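Local coordinates for polar amino acid ABC uptake transporter substrate binding protein (Streptococcus thermophilus LMG 18311, PDB 3HV1) that probably binds polar amino acids outside the cell membrane and delivers them to an ABC transporter for uptake, at residues 30-35 with 186-191; 70-75 with 92-97; 99-104 with 228-233. All blocks are in the same frame, centred on the assembly; numbering follows the deposited sequence.

Contact 1 of 3, residues 30-35 with 186-191; sequences TFVPMG and ANYYLE
The main apolar contact is a CH-pi interaction: Pro33 CB lies 3.7 Å from the centroid of the Tyr188 ring and 18° off its normal, so it meets a face, displaced toward the CG-CD1 bond. It stands 3.6 Å from both Tyr188 CG and Tyr188 CD1. Pro33 CG continues down the side chain to 4.0 Å from Tyr188 CB, the two groups passing in opposite directions. Val32 adds a van der Waals contact at the phenol end, where its CG1 stands 3.6 Å from Tyr188 CE2. A chi1 of -176° sets this methyl opposite the valine's backbone N and beside the carbonyl carbon, the position from which it meets the ring. The two side chains cross at about a right angle. A cis peptide bond joins Val32 to Pro33, in a turn whose two side chains meet the same ring. This contact bridges the two lobes of the type II periplasmic-binding-protein fold: the loop after strand 30-31 belongs to one lobe, helix 183-192 to the other. Backbone hydrogen bonds shape the loop: Val32 N to Thr30 O (3.0 Å) goes with an inverse gamma turn centred on Phe31, and Gly35 N to Phe31 O (3.1 Å) closes the next bend. On the helix, the Tyr188 hydroxyl is hydrogen-bonded to Lys192 NZ, while Tyr188 CD2 sits 3.7 Å above the centre of the Tyr189 ring. Trp246 packs against Tyr188, and Phe247 against Pro33.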
ATOM      1  N   THR A  30     -21.645   7.807  16.471  1.00 23.67           N
ATOM      2  CA  THR A  30     -21.274   7.174  17.732  1.00 23.78           C
ATOM      3  C   THR A  30     -19.826   6.695  17.725  1.00 24.93           C
ATOM      4  O   THR A  30     -19.336   6.186  18.731  1.00 25.29           O
ATOM      5  CB  THR A  30     -22.141   5.937  18.010  1.00 23.85           C
ATOM      6  OG1 THR A  30     -21.770   4.893  17.100  1.00 22.99           O
ATOM      7  CG2 THR A  30     -23.625   6.257  17.824  1.00 23.70           C
ATOM      8  N   PHE A  31     -19.133   6.862  16.607  1.00 25.00           N
ATOM      9  CA  PHE A  31     -17.770   6.355  16.524  1.00 26.88           C
ATOM     10  C   PHE A  31     -16.623   7.155  17.134  1.00 27.57           C
ATOM     11  O   PHE A  31     -15.806   7.741  16.417  1.00 25.56           O
ATOM     12  CB  PHE A  31     -17.432   6.024  15.075  1.00 29.54           C
ATOM     13  CG  PHE A  31     -16.302   5.052  14.930  1.00 34.40           C
ATOM     14  CD1 PHE A  31     -16.332   3.832  15.598  1.00 37.43           C
ATOM     15  CD2 PHE A  31     -15.219   5.340  14.110  1.00 36.01           C
ATOM     16  CE1 PHE A  31     -15.295   2.912  15.448  1.00 40.03           C
ATOM     17  CE2 PHE A  31     -14.179   4.426  13.954  1.00 36.11           C
ATOM     18  CZ  PHE A  31     -14.214   3.215  14.621  1.00 37.97           C
ATOM     19  N   VAL A  32     -16.549   7.150  18.462  1.00 26.12           N
ATOM     20  CA  VAL A  32     -15.463   7.826  19.173  1.00 24.84           C
ATOM     21  C   VAL A  32     -14.221   6.982  18.868  1.00 24.51           C
ATOM     22  O   VAL A  32     -14.305   5.755  18.836  1.00 25.74           O
ATOM     23  CB  VAL A  32     -15.692   7.810  20.699  1.00 26.70           C
ATOM     24  CG1 VAL A  32     -14.596   8.605  21.399  1.00 24.72           C
ATOM     25  CG2 VAL A  32     -17.062   8.379  21.031  1.00 26.47           C
ATOM     26  N   PRO A  33     -13.056   7.616  18.641  1.00 20.58           N
ATOM     27  CA  PRO A  33     -12.794   9.054  18.635  1.00 19.38           C
ATOM     28  C   PRO A  33     -12.630   9.601  17.217  1.00 18.91           C
ATOM     29  O   PRO A  33     -12.148  10.712  17.036  1.00 18.80           O
ATOM     30  CB  PRO A  33     -11.483   9.139  19.393  1.00 18.98           C
ATOM     31  CG  PRO A  33     -10.725   7.992  18.755  1.00 15.88           C
ATOM     32  CD  PRO A  33     -11.778   6.873  18.637  1.00 20.63           C
HETATM   33  N   MSE A  34     -13.031   8.833  16.212  1.00 19.59           N
HETATM   34  CA  MSE A  34     -12.856   9.281  14.840  1.00 18.82           C
HETATM   35  C   MSE A  34     -13.800  10.396  14.409  1.00 19.00           C
HETATM   36  O   MSE A  34     -13.391  11.352  13.751  1.00 17.73           O
HETATM   37  CB  MSE A  34     -12.974   8.083  13.905  1.00 19.15           C
HETATM   38  CG  MSE A  34     -12.040   6.935  14.280  1.00 23.56           C
HETATM   39 SE   MSE A  34     -10.174   7.429  14.505  1.00 30.11          SE
HETATM   40  CE  MSE A  34      -9.749   7.467  12.663  1.00 24.49           C
ATOM     41  N   GLY A  35     -15.064  10.270  14.786  1.00 18.18           N
ATOM     42  CA  GLY A  35     -16.043  11.283  14.431  1.00 18.83           C
ATOM     43  C   GLY A  35     -17.285  10.935  15.223  1.00 19.30           C
ATOM     44  O   GLY A  35     -17.825   9.841  15.078  1.00 19.55           O
ATOM     45  N   ALA A 186      -6.790   3.206  23.126  1.00 16.90           N
ATOM     46  CA  ALA A 186      -5.678   3.336  24.062  1.00 14.71           C
ATOM     47  C   ALA A 186      -5.098   4.743  24.016  1.00 16.45           C
ATOM     48  O   ALA A 186      -5.047   5.444  25.028  1.00 17.44           O
ATOM     49  CB  ALA A 186      -4.583   2.306  23.722  1.00 15.61           C
ATOM     50  N   ASN A 187      -4.664   5.167  22.836  1.00 16.43           N
ATOM     51  CA  ASN A 187      -4.061   6.490  22.702  1.00 16.98           C
ATOM     52  C   ASN A 187      -5.020   7.636  22.977  1.00 18.04           C
ATOM     53  O   ASN A 187      -4.646   8.629  23.594  1.00 17.98           O
ATOM     54  CB  ASN A 187      -3.440   6.643  21.315  1.00 17.36           C
ATOM     55  CG  ASN A 187      -2.099   5.954  21.210  1.00 18.54           C
ATOM     56  OD1 ASN A 187      -1.043   6.585  21.371  1.00 22.95           O
ATOM     57  ND2 ASN A 187      -2.124   4.657  20.966  1.00 13.91           N
ATOM     58  N   TYR A 188      -6.260   7.502  22.532  1.00 18.35           N
ATOM     59  CA  TYR A 188      -7.234   8.561  22.750  1.00 18.77           C
ATOM     60  C   TYR A 188      -7.507   8.808  24.230  1.00 18.69           C
ATOM     61  O   TYR A 188      -7.411   9.939  24.713  1.00 18.53           O
ATOM     62  CB  TYR A 188      -8.547   8.222  22.044  1.00 18.72           C
ATOM     63  CG  TYR A 188      -9.698   9.096  22.475  1.00 23.25           C
ATOM     64  CD1 TYR A 188      -9.706  10.463  22.189  1.00 22.98           C
ATOM     65  CD2 TYR A 188     -10.769   8.564  23.196  1.00 22.73           C
ATOM     66  CE1 TYR A 188     -10.746  11.275  22.611  1.00 27.45           C
ATOM     67  CE2 TYR A 188     -11.815   9.373  23.624  1.00 26.50           C
ATOM     68  CZ  TYR A 188     -11.797  10.724  23.327  1.00 25.91           C
ATOM     69  OH  TYR A 188     -12.829  11.525  23.745  1.00 31.01           O
ATOM     70  N   TYR A 189      -7.852   7.751  24.954  1.00 20.24           N
ATOM     71  CA  TYR A 189      -8.172   7.911  26.364  1.00 21.82           C
ATOM     72  C   TYR A 189      -6.985   8.343  27.195  1.00 20.70           C
ATOM     73  O   TYR A 189      -7.097   9.268  27.999  1.00 20.29           O
ATOM     74  CB  TYR A 189      -8.769   6.618  26.930  1.00 20.75           C
ATOM     75  CG  TYR A 189     -10.172   6.361  26.436  1.00 26.14           C
ATOM     76  CD1 TYR A 189     -11.198   7.258  26.718  1.00 28.22           C
ATOM     77  CD2 TYR A 189     -10.473   5.235  25.675  1.00 28.39           C
ATOM     78  CE1 TYR A 189     -12.490   7.042  26.256  1.00 31.77           C
ATOM     79  CE2 TYR A 189     -11.761   5.006  25.206  1.00 30.55           C
ATOM     80  CZ  TYR A 189     -12.766   5.916  25.501  1.00 32.65           C
ATOM     81  OH  TYR A 189     -14.046   5.706  25.040  1.00 36.34           O
ATOM     82  N   LEU A 190      -5.845   7.688  26.995  1.00 20.02           N
ATOM     83  CA  LEU A 190      -4.654   8.025  27.763  1.00 18.84           C
ATOM     84  C   LEU A 190      -4.189   9.451  27.514  1.00 19.13           C
ATOM     85  O   LEU A 190      -3.789  10.141  28.445  1.00 20.22           O
ATOM     86  CB  LEU A 190      -3.529   7.034  27.459  1.00 17.88           C
ATOM     87  CG  LEU A 190      -3.824   5.583  27.864  1.00 18.76           C
ATOM     88  CD1 LEU A 190      -2.621   4.700  27.544  1.00 20.61           C
ATOM     89  CD2 LEU A 190      -4.141   5.510  29.353  1.00 22.35           C
ATOM     90  N   GLU A 191      -4.232   9.893  26.260  1.00 19.25           N
ATOM     91  CA  GLU A 191      -3.823  11.258  25.932  1.00 20.30           C
ATOM     92  C   GLU A 191      -4.858  12.231  26.483  1.00 20.73           C
ATOM     93  O   GLU A 191      -4.513  13.286  27.016  1.00 21.91           O
ATOM     94  CB  GLU A 191      -3.716  11.446  24.415  1.00 21.59           C
ATOM     95  CG  GLU A 191      -3.456  12.894  23.958  1.00 22.14           C
ATOM     96  CD  GLU A 191      -2.108  13.443  24.423  1.00 25.58           C
ATOM     97  OE1 GLU A 191      -1.214  12.635  24.757  1.00 26.83           O
ATOM     98  OE2 GLU A 191      -1.934  14.687  24.432  1.00 25.11           O
TER

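Contact 2 of 3, residues 70-75 with 92-97; sequences DMKETE and DERKQS
Glu73 OE2 is held by two hydrogen bonds, one from a water that links it to Arg94 and one with the hydroxyl of Tyr88. That water donates to Glu73 OE2 at 3.1 Å and accepts from Arg94 NE at the same length, lying in the guanidinium plane at its edge. Directly, the charges are too far apart for a salt bridge: Glu73 OE2 is 4.2 Å from Arg94 NE and well out of the guanidinium plane, although the two flat groups are only 20° from parallel. The oxygen comes nearer to the aliphatic part, 3.8 Å from Arg94 CG. A second water accepts from Lys72 NZ (2.8 Å) and from Arg94 NH2 (2.9 Å), joining two cationic ends whose nitrogens stand 4.3 Å apart. Lys72 NZ is also bound to Trp69 O and makes a cation-pi contact with the Trp69 ring; Arg94 NH1 donates to Ser89 O. Glu73 bends at chi2 (80°), and its CG rests 3.8 Å from Ser97 CB, while Ser97 OG turns to Lys77 NZ. The polar links between the segments thus run through two waters, and side-chain packing adds direct contact. Thr91, just before the short helix 92-95, and Arg94 form the Thr-x-x-Arg sequence found in family 3 solute-binding proteins, whose arginine holds the amino acid's carboxylate in well-studied relatives; a similar part for Arg94 is consistent with this sequence.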
ATOM      1  N   ASP A  70     -24.954   1.463   8.492  1.00 35.76           N
ATOM      2  CA  ASP A  70     -25.226   0.328   7.613  1.00 35.95           C
ATOM      3  C   ASP A  70     -25.558   0.781   6.199  1.00 34.26           C
ATOM      4  O   ASP A  70     -25.353   0.047   5.232  1.00 32.81           O
ATOM      5  CB  ASP A  70     -26.394  -0.506   8.151  1.00 40.27           C
ATOM      6  CG  ASP A  70     -26.113  -1.085   9.520  1.00 44.17           C
ATOM      7  OD1 ASP A  70     -24.999  -1.618   9.715  1.00 44.61           O
ATOM      8  OD2 ASP A  70     -27.007  -1.016  10.397  1.00 47.05           O
HETATM    9  N   MSE A  71     -26.064   2.002   6.089  1.00 33.49           N
HETATM   10  CA  MSE A  71     -26.462   2.561   4.804  1.00 34.82           C
HETATM   11  C   MSE A  71     -25.387   3.398   4.123  1.00 32.75           C
HETATM   12  O   MSE A  71     -25.660   4.067   3.128  1.00 30.56           O
HETATM   13  CB  MSE A  71     -27.699   3.436   4.991  1.00 40.27           C
HETATM   14  CG  MSE A  71     -28.941   2.701   5.402  1.00 44.22           C
HETATM   15 SE   MSE A  71     -29.476   1.386   4.115  1.00 55.73          SE
HETATM   16  CE  MSE A  71     -29.720   2.504   2.557  1.00 47.88           C
ATOM     17  N   LYS A  72     -24.165   3.347   4.639  1.00 30.88           N
ATOM     18  CA  LYS A  72     -23.096   4.156   4.072  1.00 28.36           C
ATOM     19  C   LYS A  72     -22.827   4.004   2.584  1.00 27.75           C
ATOM     20  O   LYS A  72     -22.733   5.008   1.885  1.00 27.86           O
ATOM     21  CB  LYS A  72     -21.792   3.954   4.855  1.00 26.96           C
ATOM     22  CG  LYS A  72     -21.265   2.536   4.877  1.00 23.68           C
ATOM     23  CD  LYS A  72     -20.063   2.460   5.817  1.00 23.21           C
ATOM     24  CE  LYS A  72     -19.676   1.017   6.092  1.00 24.32           C
ATOM     25  NZ  LYS A  72     -20.747   0.313   6.842  1.00 21.72           N
ATOM     26  N   GLU A  73     -22.689   2.778   2.081  1.00 28.07           N
ATOM     27  CA  GLU A  73     -22.415   2.615   0.652  1.00 27.48           C
ATOM     28  C   GLU A  73     -23.591   3.090  -0.181  1.00 28.52           C
ATOM     29  O   GLU A  73     -23.417   3.652  -1.266  1.00 27.10           O
ATOM     30  CB  GLU A  73     -22.129   1.160   0.279  1.00 30.14           C
ATOM     31  CG  GLU A  73     -20.767   0.626   0.686  1.00 29.55           C
ATOM     32  CD  GLU A  73     -20.727   0.220   2.141  1.00 30.05           C
ATOM     33  OE1 GLU A  73     -21.757  -0.276   2.642  1.00 28.63           O
ATOM     34  OE2 GLU A  73     -19.667   0.381   2.776  1.00 27.43           O
ATOM     35  N   THR A  74     -24.795   2.850   0.318  1.00 30.13           N
ATOM     36  CA  THR A  74     -25.986   3.275  -0.397  1.00 32.27           C
ATOM     37  C   THR A  74     -26.024   4.796  -0.460  1.00 32.69           C
ATOM     38  O   THR A  74     -26.257   5.368  -1.522  1.00 34.81           O
ATOM     39  CB  THR A  74     -27.256   2.770   0.289  1.00 33.46           C
ATOM     40  OG1 THR A  74     -27.245   1.336   0.304  1.00 35.34           O
ATOM     41  CG2 THR A  74     -28.491   3.264  -0.464  1.00 33.24           C
ATOM     42  N   GLU A  75     -25.784   5.441   0.679  1.00 32.14           N
ATOM     43  CA  GLU A  75     -25.775   6.895   0.759  1.00 32.43           C
ATOM     44  C   GLU A  75     -24.763   7.483  -0.218  1.00 30.86           C
ATOM     45  O   GLU A  75     -25.020   8.503  -0.852  1.00 29.47           O
ATOM     46  CB  GLU A  75     -25.421   7.341   2.177  1.00 35.28           C
ATOM     47  CG  GLU A  75     -26.526   7.142   3.190  1.00 40.41           C
ATOM     48  CD  GLU A  75     -27.510   8.283   3.184  1.00 44.49           C
ATOM     49  OE1 GLU A  75     -27.169   9.365   3.707  1.00 44.25           O
ATOM     50  OE2 GLU A  75     -28.620   8.104   2.640  1.00 49.75           O
ATOM     51  N   ASP A  92     -12.960  -6.094  -0.080  1.00 36.50           N
ATOM     52  CA  ASP A  92     -13.357  -6.390  -1.448  1.00 39.06           C
ATOM     53  C   ASP A  92     -14.814  -6.011  -1.687  1.00 37.40           C
ATOM     54  O   ASP A  92     -15.176  -5.578  -2.776  1.00 38.04           O
ATOM     55  CB  ASP A  92     -13.154  -7.876  -1.759  1.00 42.57           C
ATOM     56  CG  ASP A  92     -11.687  -8.263  -1.826  1.00 47.63           C
ATOM     57  OD1 ASP A  92     -10.929  -7.603  -2.574  1.00 48.57           O
ATOM     58  OD2 ASP A  92     -11.294  -9.228  -1.136  1.00 50.55           O
ATOM     59  N   GLU A  93     -15.643  -6.175  -0.662  1.00 36.85           N
ATOM     60  CA  GLU A  93     -17.061  -5.849  -0.768  1.00 36.47           C
ATOM     61  C   GLU A  93     -17.224  -4.347  -0.968  1.00 34.99           C
ATOM     62  O   GLU A  93     -17.940  -3.899  -1.860  1.00 33.68           O
ATOM     63  CB  GLU A  93     -17.804  -6.285   0.502  1.00 39.25           C
ATOM     64  CG  GLU A  93     -19.325  -6.214   0.405  1.00 44.62           C
ATOM     65  CD  GLU A  93     -20.022  -6.658   1.683  1.00 47.81           C
ATOM     66  OE1 GLU A  93     -19.759  -7.786   2.152  1.00 49.48           O
ATOM     67  OE2 GLU A  93     -20.840  -5.882   2.217  1.00 49.64           O
ATOM     68  N   ARG A  94     -16.541  -3.572  -0.134  1.00 33.61           N
ATOM     69  CA  ARG A  94     -16.618  -2.122  -0.219  1.00 32.49           C
ATOM     70  C   ARG A  94     -16.044  -1.612  -1.532  1.00 31.99           C
ATOM     71  O   ARG A  94     -16.514  -0.615  -2.075  1.00 30.61           O
ATOM     72  CB  ARG A  94     -15.889  -1.495   0.973  1.00 30.96           C
ATOM     73  CG  ARG A  94     -16.599  -1.760   2.291  1.00 30.73           C
ATOM     74  CD  ARG A  94     -15.778  -1.352   3.497  1.00 29.87           C
ATOM     75  NE  ARG A  94     -16.540  -1.529   4.727  1.00 28.63           N
ATOM     76  CZ  ARG A  94     -16.072  -1.287   5.944  1.00 27.43           C
ATOM     77  NH1 ARG A  94     -14.829  -0.857   6.106  1.00 28.32           N
ATOM     78  NH2 ARG A  94     -16.859  -1.451   6.998  1.00 28.36           N
ATOM     79  N   LYS A  95     -15.042  -2.308  -2.053  1.00 32.47           N
ATOM     80  CA  LYS A  95     -14.431  -1.912  -3.312  1.00 35.04           C
ATOM     81  C   LYS A  95     -15.418  -2.052  -4.466  1.00 35.70           C
ATOM     82  O   LYS A  95     -15.248  -1.441  -5.516  1.00 35.88           O
ATOM     83  CB  LYS A  95     -13.182  -2.748  -3.579  1.00 36.27           C
ATOM     84  CG  LYS A  95     -12.043  -2.458  -2.617  1.00 40.69           C
ATOM     85  CD  LYS A  95     -10.797  -3.254  -2.967  1.00 40.40           C
ATOM     86  CE  LYS A  95     -10.234  -2.834  -4.310  1.00 44.51           C
ATOM     87  NZ  LYS A  95      -8.934  -3.504  -4.589  1.00 43.94           N
ATOM     88  N   GLN A  96     -16.457  -2.857  -4.272  1.00 37.22           N
ATOM     89  CA  GLN A  96     -17.458  -3.021  -5.314  1.00 39.14           C
ATOM     90  C   GLN A  96     -18.304  -1.756  -5.379  1.00 37.11           C
ATOM     91  O   GLN A  96     -18.909  -1.457  -6.406  1.00 37.66           O
ATOM     92  CB  GLN A  96     -18.352  -4.233  -5.026  1.00 42.45           C
ATOM     93  CG  GLN A  96     -17.623  -5.576  -5.061  1.00 47.44           C
ATOM     94  CD  GLN A  96     -16.954  -5.861  -6.403  1.00 49.40           C
ATOM     95  OE1 GLN A  96     -16.006  -5.181  -6.799  1.00 50.78           O
ATOM     96  NE2 GLN A  96     -17.448  -6.873  -7.108  1.00 50.20           N
ATOM     97  N   SER A  97     -18.319  -0.999  -4.283  1.00 36.76           N
ATOM     98  CA  SER A  97     -19.102   0.232  -4.213  1.00 33.52           C
ATOM     99  C   SER A  97     -18.295   1.531  -4.212  1.00 32.93           C
ATOM    100  O   SER A  97     -18.852   2.605  -4.439  1.00 32.36           O
ATOM    101  CB  SER A  97     -19.999   0.209  -2.972  1.00 35.13           C
ATOM    102  OG  SER A  97     -20.963  -0.828  -3.044  1.00 35.44           O
TER
HETATM  103  O   HOH W   1     -19.539  -1.880   8.085  1.00 35.51           O
HETATM  104  O   HOH W   2     -19.545  -2.155   4.469  1.00 31.30           O

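Contact 3 of 3, residues 99-104 with 228-233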
ATOM      1  N   ASP A  99     -14.097   3.723  -4.398  1.00 27.53           N
ATOM      2  CA  ASP A  99     -12.659   3.828  -4.606  1.00 26.62           C
ATOM      3  C   ASP A  99     -12.090   4.458  -3.338  1.00 26.76           C
ATOM      4  O   ASP A  99     -12.720   5.325  -2.734  1.00 27.82           O
ATOM      5  CB  ASP A  99     -12.348   4.697  -5.821  1.00 29.79           C
ATOM      6  CG  ASP A  99     -12.322   3.900  -7.116  1.00 33.47           C
ATOM      7  OD1 ASP A  99     -12.530   2.668  -7.061  1.00 32.09           O
ATOM      8  OD2 ASP A  99     -12.083   4.508  -8.186  1.00 36.54           O
ATOM      9  N   PHE A 100     -10.898   4.027  -2.944  1.00 25.20           N
ATOM     10  CA  PHE A 100     -10.272   4.501  -1.713  1.00 24.36           C
ATOM     11  C   PHE A 100      -9.039   5.366  -1.854  1.00 23.08           C
ATOM     12  O   PHE A 100      -8.273   5.231  -2.806  1.00 25.81           O
ATOM     13  CB  PHE A 100      -9.883   3.299  -0.852  1.00 24.81           C
ATOM     14  CG  PHE A 100     -11.045   2.595  -0.230  1.00 27.10           C
ATOM     15  CD1 PHE A 100     -11.478   2.945   1.044  1.00 27.79           C
ATOM     16  CD2 PHE A 100     -11.710   1.582  -0.914  1.00 27.57           C
ATOM     17  CE1 PHE A 100     -12.550   2.299   1.632  1.00 28.21           C
ATOM     18  CE2 PHE A 100     -12.789   0.927  -0.335  1.00 28.08           C
ATOM     19  CZ  PHE A 100     -13.210   1.286   0.939  1.00 29.28           C
ATOM     20  N   THR A 101      -8.848   6.254  -0.881  1.00 22.55           N
ATOM     21  CA  THR A 101      -7.655   7.079  -0.860  1.00 19.00           C
ATOM     22  C   THR A 101      -6.637   6.124  -0.259  1.00 20.35           C
ATOM     23  O   THR A 101      -6.970   4.993   0.108  1.00 16.93           O
ATOM     24  CB  THR A 101      -7.742   8.246   0.138  1.00 19.81           C
ATOM     25  OG1 THR A 101      -7.998   7.717   1.453  1.00 19.38           O
ATOM     26  CG2 THR A 101      -8.827   9.234  -0.254  1.00 15.78           C
ATOM     27  N   GLU A 102      -5.399   6.590  -0.166  1.00 19.37           N
ATOM     28  CA  GLU A 102      -4.336   5.823   0.463  1.00 22.99           C
ATOM     29  C   GLU A 102      -4.703   5.816   1.948  1.00 20.10           C
ATOM     30  O   GLU A 102      -5.484   6.657   2.395  1.00 20.37           O
ATOM     31  CB  GLU A 102      -2.996   6.538   0.270  1.00 24.93           C
ATOM     32  CG  GLU A 102      -2.541   6.600  -1.169  1.00 31.87           C
ATOM     33  CD  GLU A 102      -2.499   5.231  -1.807  1.00 39.08           C
ATOM     34  OE1 GLU A 102      -1.958   4.304  -1.165  1.00 40.39           O
ATOM     35  OE2 GLU A 102      -3.003   5.078  -2.946  1.00 43.15           O
ATOM     36  N   PRO A 103      -4.169   4.860   2.730  1.00 20.53           N
ATOM     37  CA  PRO A 103      -4.502   4.833   4.161  1.00 18.80           C
ATOM     38  C   PRO A 103      -3.805   5.958   4.917  1.00 19.07           C
ATOM     39  O   PRO A 103      -2.652   6.264   4.628  1.00 21.25           O
ATOM     40  CB  PRO A 103      -4.020   3.453   4.598  1.00 20.37           C
ATOM     41  CG  PRO A 103      -2.834   3.212   3.682  1.00 20.93           C
ATOM     42  CD  PRO A 103      -3.374   3.675   2.348  1.00 20.30           C
ATOM     43  N   TYR A 104      -4.492   6.585   5.874  1.00 19.04           N
ATOM     44  CA  TYR A 104      -3.866   7.672   6.627  1.00 16.44           C
ATOM     45  C   TYR A 104      -3.419   7.254   8.040  1.00 17.55           C
ATOM     46  O   TYR A 104      -2.670   7.971   8.707  1.00 18.56           O
ATOM     47  CB  TYR A 104      -4.800   8.902   6.683  1.00 15.37           C
ATOM     48  CG  TYR A 104      -6.192   8.633   7.218  1.00 14.07           C
ATOM     49  CD1 TYR A 104      -6.467   8.735   8.579  1.00 15.67           C
ATOM     50  CD2 TYR A 104      -7.228   8.237   6.360  1.00 15.13           C
ATOM     51  CE1 TYR A 104      -7.747   8.442   9.087  1.00 14.76           C
ATOM     52  CE2 TYR A 104      -8.502   7.944   6.856  1.00 13.53           C
ATOM     53  CZ  TYR A 104      -8.750   8.049   8.219  1.00 15.52           C
ATOM     54  OH  TYR A 104      -9.996   7.743   8.713  1.00 16.42           O
ATOM     55  N   GLN A 228      -3.134  13.986  -1.853  1.00 23.24           N
ATOM     56  CA  GLN A 228      -2.198  15.109  -1.893  1.00 23.77           C
ATOM     57  C   GLN A 228      -2.385  15.967  -0.642  1.00 23.16           C
ATOM     58  O   GLN A 228      -1.430  16.509  -0.100  1.00 21.11           O
ATOM     59  CB  GLN A 228      -2.452  15.968  -3.135  1.00 27.93           C
ATOM     60  CG  GLN A 228      -2.109  15.286  -4.451  1.00 36.53           C
ATOM     61  CD  GLN A 228      -2.498  16.126  -5.661  1.00 41.09           C
ATOM     62  OE1 GLN A 228      -2.247  17.333  -5.702  1.00 44.10           O
ATOM     63  NE2 GLN A 228      -3.108  15.487  -6.656  1.00 43.16           N
ATOM     64  N   GLY A 229      -3.631  16.095  -0.199  1.00 21.47           N
ATOM     65  CA  GLY A 229      -3.916  16.877   0.992  1.00 20.60           C
ATOM     66  C   GLY A 229      -3.195  16.308   2.201  1.00 19.74           C
ATOM     67  O   GLY A 229      -2.586  17.051   2.971  1.00 18.96           O
ATOM     68  N   PHE A 230      -3.263  14.989   2.373  1.00 19.75           N
ATOM     69  CA  PHE A 230      -2.579  14.346   3.498  1.00 19.62           C
ATOM     70  C   PHE A 230      -1.100  14.700   3.461  1.00 19.83           C
ATOM     71  O   PHE A 230      -0.513  15.075   4.469  1.00 17.64           O
ATOM     72  CB  PHE A 230      -2.681  12.820   3.428  1.00 15.87           C
ATOM     73  CG  PHE A 230      -4.070  12.275   3.618  1.00 18.04           C
ATOM     74  CD1 PHE A 230      -5.008  12.953   4.390  1.00 19.26           C
ATOM     75  CD2 PHE A 230      -4.420  11.049   3.064  1.00 17.35           C
ATOM     76  CE1 PHE A 230      -6.280  12.418   4.610  1.00 17.39           C
ATOM     77  CE2 PHE A 230      -5.694  10.501   3.279  1.00 17.59           C
ATOM     78  CZ  PHE A 230      -6.617  11.192   4.052  1.00 17.98           C
ATOM     79  N   GLU A 231      -0.500  14.563   2.284  1.00 20.81           N
ATOM     80  CA  GLU A 231       0.919  14.842   2.134  1.00 21.48           C
ATOM     81  C   GLU A 231       1.243  16.282   2.460  1.00 21.43           C
ATOM     82  O   GLU A 231       2.235  16.567   3.122  1.00 20.00           O
ATOM     83  CB  GLU A 231       1.380  14.518   0.713  1.00 26.58           C
ATOM     84  CG  GLU A 231       1.221  13.058   0.332  1.00 31.45           C
ATOM     85  CD  GLU A 231       1.855  12.748  -1.014  1.00 37.59           C
ATOM     86  OE1 GLU A 231       3.077  12.978  -1.161  1.00 38.72           O
ATOM     87  OE2 GLU A 231       1.132  12.283  -1.920  1.00 39.93           O
ATOM     88  N   THR A 232       0.400  17.195   1.987  1.00 20.13           N
ATOM     89  CA  THR A 232       0.599  18.609   2.244  1.00 17.08           C
ATOM     90  C   THR A 232       0.546  18.927   3.734  1.00 17.25           C
ATOM     91  O   THR A 232       1.379  19.683   4.241  1.00 15.10           O
ATOM     92  CB  THR A 232      -0.452  19.452   1.485  1.00 16.74           C
ATOM     93  OG1 THR A 232      -0.326  19.201   0.075  1.00 20.75           O
ATOM     94  CG2 THR A 232      -0.240  20.921   1.734  1.00 21.96           C
ATOM     95  N   LEU A 233      -0.423  18.341   4.439  1.00 15.70           N
ATOM     96  CA  LEU A 233      -0.573  18.574   5.874  1.00 14.78           C
ATOM     97  C   LEU A 233       0.587  17.989   6.661  1.00 16.35           C
ATOM     98  O   LEU A 233       0.974  18.536   7.688  1.00 19.79           O
ATOM     99  CB  LEU A 233      -1.893  17.971   6.379  1.00 13.57           C
ATOM    100  CG  LEU A 233      -3.152  18.573   5.748  1.00 11.60           C
ATOM    101  CD1 LEU A 233      -4.394  17.824   6.258  1.00 12.93           C
ATOM    102  CD2 LEU A 233      -3.242  20.045   6.110  1.00  8.70           C
TER
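Phe230 projects from helix 220-236 into the bend after strand 99-100, and the tight part of the contact surrounds its ring. Tyr104 CB lies over one face, 4.0 Å from the Phe230 centroid and 19° off the normal, the geometry of a CH-pi contact. Tyr104 CG sits between its backbone N and carbonyl carbon (chi1 54°), which lets the ring run on past Phe230 so that Tyr104 CD2 is 3.8 Å from Phe230 CZ. The two rings are oblique, their centroids 5.6 Å apart. Oxygens occupy the edge near the Phe230 plane: Glu102 O is 3.9 Å from Phe230 CE2, and Thr101 OG1 is 4.0 Å from that same carbon. These oxygens are already paired, since Thr101 OG1 donates to Glu102 O at 2.9 Å, tilted 30° from the carbonyl plane, and also bonds to Val213 N. Leu50 of helix 46-56 touches both Phe230 and Tyr104. The outer side is looser. The Glu102 side chain starts toward the helix segment, but its end leads away; it gets no nearer than 5.5 Å and instead touches Gln255 and Arg260. The chemistry implies an interface that rests on CH-pi and apolar contacts, to which the oxygens near the ring edge may add at most a weak electrostatic term; the buried Thr101 hydroxyl is bonded to Glu102 O and Val213 N rather than to the helix segment.

In the fold
Along the chain the segments run 30-35, 70-75, 92-97, 99-104, 186-191 and 228-233, so contact 2 falls wholly between the halves of contact 1, whereas contacts 1 and 3 interleave. Their centres form a near-even triangle, 24 Å between contacts 1 and 2, 21 Å between 1 and 3 and 20 Å between 2 and 3. Contacts 2 and 3 lie in one lobe and join where Arg94 CB meets Phe100 CZ at 3.9 Å. Contact 1 reaches across to the other lobe; its 30-35 half stays in the first, where Met34 CE touches Tyr104 OH at 4.0 Å. Strand 105-114, following contact 3, leads toward that second lobe, consistent with a binding protein closing around its ligand.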